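Local coordinates for transcription antitermination protein NusB (Thermotoga maritima, PDB 1TZV), which is a transcription antitermination factor that probably acts on ribosomal RNA operons by binding their boxA antiterminator sequence, at residues L10-A15 against R49-I54. Residues are numbered along the deposited sequence; the frame is centred on the assembly and turned at random. Where two conformers were deposited one is given.
Sequences LAVFKA and RYIRGI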
loop_
_atom_site.group_PDB
_atom_site.type_symbol
_atom_site.label_atom_id
_atom_site.label_comp_id
_atom_site.label_asym_id
_atom_site.label_seq_id
_atom_site.Cartn_x
_atom_site.Cartn_y
_atom_site.Cartn_z
ATOM N N LEU A 10 2.058 5.612 5.794
ATOM C CA LEU A 10 3.370 5.044 6.088
ATOM C C LEU A 10 3.286 4.050 7.242
ATOM O O LEU A 10 4.036 3.082 7.277
ATOM C CB LEU A 10 4.391 6.135 6.429
ATOM C CG LEU A 10 5.203 6.740 5.279
ATOM C CD1 LEU A 10 6.046 7.869 5.857
ATOM C CD2 LEU A 10 6.080 5.677 4.588
ATOM N N ALA A 11 2.384 4.280 8.194
ATOM C CA ALA A 11 2.249 3.339 9.318
ATOM C C ALA A 11 1.748 1.992 8.780
ATOM O O ALA A 11 2.177 0.926 9.238
ATOM C CB ALA A 11 1.269 3.887 10.372
ATOM N N VAL A 12 0.819 2.044 7.822
ATOM C CA VAL A 12 0.295 0.834 7.195
ATOM C C VAL A 12 1.459 0.117 6.493
ATOM O O VAL A 12 1.649 -1.096 6.651
ATOM C CB VAL A 12 -0.827 1.187 6.174
ATOM C CG1 VAL A 12 -1.246 -0.049 5.435
ATOM C CG2 VAL A 12 -2.024 1.797 6.895
ATOM N N PHE A 13 2.245 0.880 5.737
ATOM C CA PHE A 13 3.384 0.298 5.049
ATOM C C PHE A 13 4.360 -0.322 6.045
ATOM O O PHE A 13 4.828 -1.433 5.820
ATOM C CB PHE A 13 4.114 1.335 4.203
ATOM C CG PHE A 13 5.377 0.800 3.603
ATOM C CD1 PHE A 13 5.326 -0.063 2.519
ATOM C CD2 PHE A 13 6.596 1.056 4.199
ATOM C CE1 PHE A 13 6.493 -0.681 2.043
ATOM C CE2 PHE A 13 7.768 0.448 3.736
ATOM C CZ PHE A 13 7.710 -0.423 2.657
ATOM N N LYS A 14 4.673 0.380 7.131
ATOM C CA LYS A 14 5.596 -0.175 8.114
ATOM C C LYS A 14 5.094 -1.483 8.707
ATOM O O LYS A 14 5.889 -2.394 8.952
ATOM C CB LYS A 14 5.871 0.845 9.219
ATOM C CG LYS A 14 6.643 2.062 8.733
ATOM C CD LYS A 14 6.959 3.024 9.871
ATOM C CE LYS A 14 5.692 3.589 10.486
ATOM N NZ LYS A 14 5.975 4.428 11.678
ATOM N N ALA A 15 3.788 -1.603 8.931
ATOM C CA ALA A 15 3.248 -2.851 9.472
ATOM C C ALA A 15 3.451 -3.974 8.446
ATOM O O ALA A 15 3.861 -5.078 8.801
ATOM C CB ALA A 15 1.759 -2.689 9.832
ATOM N N ARG A 49 -8.293 0.239 9.255
ATOM C CA ARG A 49 -9.162 -0.171 8.160
ATOM C C ARG A 49 -8.297 -0.677 6.983
ATOM O O ARG A 49 -8.599 -1.708 6.360
ATOM C CB ARG A 49 -10.052 0.998 7.701
ATOM C CG ARG A 49 -10.988 0.618 6.575
ATOM C CD ARG A 49 -11.870 1.786 6.089
ATOM N NE ARG A 49 -11.091 2.853 5.462
ATOM C CZ ARG A 49 -10.758 3.985 6.070
ATOM N NH1 ARG A 49 -10.036 4.893 5.430
ATOM N NH2 ARG A 49 -11.161 4.228 7.309
ATOM N N TYR A 50 -7.240 0.073 6.668
ATOM C CA TYR A 50 -6.318 -0.329 5.595
ATOM C C TYR A 50 -5.721 -1.720 5.847
ATOM O O TYR A 50 -5.764 -2.600 4.981
ATOM C CB TYR A 50 -5.145 0.668 5.466
ATOM C CG TYR A 50 -5.349 1.851 4.532
ATOM C CD1 TYR A 50 -6.356 2.796 4.774
ATOM C CD2 TYR A 50 -4.503 2.054 3.432
ATOM C CE1 TYR A 50 -6.501 3.917 3.950
ATOM C CE2 TYR A 50 -4.652 3.170 2.603
ATOM C CZ TYR A 50 -5.639 4.094 2.873
ATOM O OH TYR A 50 -5.720 5.224 2.094
ATOM N N ILE A 51 -5.151 -1.905 7.031
ATOM C CA ILE A 51 -4.524 -3.187 7.349
ATOM C C ILE A 51 -5.537 -4.325 7.311
ATOM O O ILE A 51 -5.256 -5.391 6.769
ATOM C CB ILE A 51 -3.784 -3.097 8.701
ATOM C CG1 ILE A 51 -2.454 -2.354 8.492
ATOM C CG2 ILE A 51 -3.557 -4.492 9.298
ATOM C CD1 ILE A 51 -1.458 -3.056 7.527
ATOM N N ARG A 52 -6.736 -4.112 7.848
ATOM C CA ARG A 52 -7.724 -5.186 7.803
ATOM C C ARG A 52 -8.175 -5.446 6.373
ATOM O O ARG A 52 -8.398 -6.598 5.994
ATOM C CB ARG A 52 -8.908 -4.864 8.711
ATOM C CG ARG A 52 -8.529 -5.060 10.172
ATOM C CD ARG A 52 -9.650 -4.740 11.138
ATOM N NE ARG A 52 -10.773 -5.674 11.061
ATOM C CZ ARG A 52 -11.828 -5.608 11.873
ATOM N NH1 ARG A 52 -11.870 -4.658 12.795
ATOM N NH2 ARG A 52 -12.825 -6.472 11.759
ATOM N N GLY A 53 -8.277 -4.380 5.577
ATOM C CA GLY A 53 -8.681 -4.515 4.188
ATOM C C GLY A 53 -7.659 -5.258 3.348
ATOM O O GLY A 53 -8.001 -6.058 2.480
ATOM N N ILE A 54 -6.381 -4.991 3.606
ATOM C CA ILE A 54 -5.326 -5.659 2.866
ATOM C C ILE A 54 -5.294 -7.125 3.299
ATOM O O ILE A 54 -5.183 -8.019 2.465
ATOM C CB ILE A 54 -3.975 -4.963 3.120
ATOM C CG1 ILE A 54 -4.001 -3.573 2.455
ATOM C CG2 ILE A 54 -2.820 -5.831 2.604
ATOM C CD1 ILE A 54 -2.906 -2.627 2.934
#
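V12 pushes its two methyls into the notch formed by Y50, I51 and I54. V12 CG2 sits 3.6 Å from CB of Y50, at the root of that side chain, and meets the ring obliquely. The other branch, CG1, is swung anti to the backbone N (chi1 174°), which sends it up the partner helix: V12 CG1 lies 3.7 Å from CD1 of I51 and 4.0 Å from CD1 of I54. The I51 chain runs past V12 in the opposite direction. Its CB leaves the backbone off to one side, but CG1, anti to the carbonyl carbon, heads across to the other helix, and chi2 of -62° turns CD1 toward V12 CG1. The methyl of A15 borders the same group, 4.0 Å from A15 CB to I51 CD1. An alanine in place of V12 would remove both branches and would probably open a gap between the root of Y50 and the ends of I51 and I54.

The backbones behind these side chains belong to helices 5-19 and 41-56, whose segments cross at -42° with axes 9.9 Å apart; V12 and I51 are closest, CA to CA at 6.3 Å. Helix 79-94 packs against the same cluster, L87 touching both V12 and Y50 and Y90 touching I54, while L27 and L31 of helix 27-34 cover I51. The Y50 hydroxyl is hydrogen-bonded to E91, which ties down the far end of the ring. Between the segments themselves the contact is wholly apolar and buried, so these two helices of the all-helical NusB fold are joined here by the fit of aliphatic groups rather than by polar bonds.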